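Long-range contact in glycinin A3B4 subunit (Glycine max, PDB 2D5F), which probably serves as a hexameric 11S globulin that stores nitrogen and carbon for the germinating soybean seed: residues F365-Q370 with F444-N449. Residues are numbered along the deposited sequence; the frame is centred on the assembly and turned at random.
Sequences FGLSAQ and FKTHHN
K445 and Q370 cross aslant on one side of the sheet, joined by a hydrogen bond of 2.7 Å from K445 NZ to Q370 OE1. The lysine is extended from CB to its ammonium group, which sits above the amide plane of Q370, 63° out of it, instead of on a lone pair. In the glutamine, CG stands anti to the carbonyl carbon (chi1 -73°) and the chain runs on extended, which carries the amide across to the end of K445; NE2 is hydrogen-bonded to T353 OG1 on strand 349-354. S368 lies on the same face as K445. Its OG, turned between the backbone N and the carbonyl carbon (chi1 56°), donates to H447 O over 2.6 Å, approaching almost head-on to the carbonyl, so a strand residue grips the loop that follows 438-445. S368 and K445 are the hydrogen-bonded antiparallel pair: S368 N donates to K445 O, and K445 N to S368 O at 2.9 Å. A369 and F444 form the next, non-hydrogen-bonded pair and occupy the other face, where both pack on M68 of strand 67-73 in the first cupin domain. T446 centres an inverse gamma turn, and the CD2 methyl of L367 reaches K445 O at 3.6 Å. At the far end the CB of H448 rests against G366 CA, while its ND1 is hydrogen-bonded to S356 OG. Were Q370 replaced by alanine, the K445 ammonium would probably lose this acceptor and T353 OG1 its bond to the amide nitrogen. E324 of a neighbouring subunit packs on Q370 and K445, and its charge may help to balance the buried lysine and a magnesium ion about 5 Å from the Q370 side chain; the face carrying S368 and K445 thus adjoins a subunit interface.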
loop_
_atom_site.group_PDB
_atom_site.type_symbol
_atom_site.label_atom_id
_atom_site.label_comp_id
_atom_site.label_asym_id
_atom_site.label_seq_id
_atom_site.Cartn_x
_atom_site.Cartn_y
_atom_site.Cartn_z
ATOM N N PHE B 365 -12.327 -3.522 -7.944
ATOM C CA PHE B 365 -13.553 -4.230 -8.309
ATOM C C PHE B 365 -13.486 -5.755 -8.260
ATOM O O PHE B 365 -14.501 -6.428 -8.448
ATOM C CB PHE B 365 -14.012 -3.783 -9.695
ATOM C CG PHE B 365 -14.046 -2.292 -9.862
ATOM C CD1 PHE B 365 -14.484 -1.469 -8.823
ATOM C CD2 PHE B 365 -13.640 -1.706 -11.054
ATOM C CE1 PHE B 365 -14.515 -0.084 -8.973
ATOM C CE2 PHE B 365 -13.666 -0.319 -11.216
ATOM C CZ PHE B 365 -14.106 0.495 -10.170
ATOM N N GLY B 366 -12.297 -6.296 -8.012
ATOM C CA GLY B 366 -12.141 -7.742 -7.929
ATOM C C GLY B 366 -12.532 -8.537 -9.168
ATOM O O GLY B 366 -13.107 -9.628 -9.064
ATOM N N LEU B 367 -12.213 -8.011 -10.344
ATOM C CA LEU B 367 -12.545 -8.702 -11.581
ATOM C C LEU B 367 -11.432 -8.664 -12.613
ATOM O O LEU B 367 -10.663 -7.717 -12.676
ATOM C CB LEU B 367 -13.800 -8.099 -12.207
ATOM C CG LEU B 367 -15.150 -8.399 -11.564
ATOM C CD1 LEU B 367 -16.189 -7.463 -12.143
ATOM C CD2 LEU B 367 -15.532 -9.857 -11.817
ATOM N N SER B 368 -11.359 -9.714 -13.419
ATOM C CA SER B 368 -10.388 -9.798 -14.500
ATOM C C SER B 368 -10.997 -10.696 -15.564
ATOM O O SER B 368 -12.096 -11.223 -15.391
ATOM C CB SER B 368 -9.049 -10.363 -14.011
ATOM O OG SER B 368 -9.208 -11.621 -13.403
ATOM N N ALA B 369 -10.295 -10.869 -16.673
ATOM C CA ALA B 369 -10.821 -11.708 -17.737
ATOM C C ALA B 369 -9.748 -12.171 -18.697
ATOM O O ALA B 369 -8.617 -11.693 -18.667
ATOM C CB ALA B 369 -11.899 -10.947 -18.510
ATOM N N GLN B 370 -10.123 -13.128 -19.536
ATOM C CA GLN B 370 -9.235 -13.634 -20.564
ATOM C C GLN B 370 -10.069 -13.815 -21.822
ATOM O O GLN B 370 -11.284 -14.010 -21.751
ATOM C CB GLN B 370 -8.610 -14.972 -20.158
ATOM C CG GLN B 370 -7.538 -14.843 -19.083
ATOM C CD GLN B 370 -6.820 -16.147 -18.812
ATOM O OE1 GLN B 370 -7.451 -17.168 -18.573
ATOM N NE2 GLN B 370 -5.488 -16.116 -18.844
ATOM N N PHE B 444 -14.749 -14.567 -17.601
ATOM C CA PHE B 444 -14.728 -13.585 -16.535
ATOM C C PHE B 444 -14.234 -14.313 -15.284
ATOM O O PHE B 444 -14.629 -15.447 -15.026
ATOM C CB PHE B 444 -16.130 -13.027 -16.299
ATOM C CG PHE B 444 -16.757 -12.395 -17.517
ATOM C CD1 PHE B 444 -17.708 -13.088 -18.264
ATOM C CD2 PHE B 444 -16.426 -11.093 -17.891
ATOM C CE1 PHE B 444 -18.327 -12.493 -19.366
ATOM C CE2 PHE B 444 -17.039 -10.485 -18.995
ATOM C CZ PHE B 444 -17.991 -11.184 -19.733
ATOM N N LYS B 445 -13.353 -13.682 -14.518
ATOM C CA LYS B 445 -12.845 -14.301 -13.296
ATOM C C LYS B 445 -13.030 -13.313 -12.150
ATOM O O LYS B 445 -12.717 -12.126 -12.287
ATOM C CB LYS B 445 -11.372 -14.689 -13.464
ATOM C CG LYS B 445 -11.149 -15.645 -14.639
ATOM C CD LYS B 445 -9.722 -16.161 -14.718
ATOM C CE LYS B 445 -9.540 -17.048 -15.941
ATOM N NZ LYS B 445 -8.154 -17.573 -16.020
ATOM N N THR B 446 -13.546 -13.809 -11.027
ATOM C CA THR B 446 -13.827 -12.969 -9.866
ATOM C C THR B 446 -12.660 -12.607 -8.941
ATOM O O THR B 446 -12.729 -12.769 -7.718
ATOM C CB THR B 446 -14.987 -13.568 -9.031
ATOM O OG1 THR B 446 -14.711 -14.940 -8.730
ATOM C CG2 THR B 446 -16.292 -13.486 -9.817
ATOM N N HIS B 447 -11.593 -12.109 -9.550
ATOM C CA HIS B 447 -10.417 -11.650 -8.832
ATOM C C HIS B 447 -9.741 -10.654 -9.768
ATOM O O HIS B 447 -9.716 -10.866 -10.983
ATOM C CB HIS B 447 -9.488 -12.817 -8.493
ATOM C CG HIS B 447 -8.395 -12.454 -7.534
ATOM N ND1 HIS B 447 -7.288 -11.721 -7.905
ATOM C CD2 HIS B 447 -8.255 -12.702 -6.209
ATOM C CE1 HIS B 447 -6.513 -11.531 -6.851
ATOM N NE2 HIS B 447 -7.078 -12.116 -5.809
ATOM N N HIS B 448 -9.208 -9.565 -9.205
ATOM C CA HIS B 448 -8.559 -8.503 -9.984
ATOM C C HIS B 448 -7.295 -8.953 -10.706
ATOM O O HIS B 448 -6.861 -8.323 -11.668
ATOM C CB HIS B 448 -8.239 -7.301 -9.077
ATOM C CG HIS B 448 -7.048 -7.500 -8.185
ATOM N ND1 HIS B 448 -5.756 -7.230 -8.590
ATOM C CD2 HIS B 448 -6.954 -7.939 -6.905
ATOM C CE1 HIS B 448 -4.920 -7.491 -7.601
ATOM N NE2 HIS B 448 -5.622 -7.924 -6.567
ATOM N N ASN B 449 -6.708 -10.043 -10.230
ATOM C CA ASN B 449 -5.490 -10.593 -10.820
ATOM C C ASN B 449 -5.552 -12.119 -10.687
ATOM O O ASN B 449 -4.734 -12.735 -10.009
ATOM C CB ASN B 449 -4.260 -10.033 -10.090
ATOM C CG ASN B 449 -2.955 -10.376 -10.789
ATOM O OD1 ASN B 449 -2.947 -10.800 -11.947
ATOM N ND2 ASN B 449 -1.842 -10.180 -10.094
#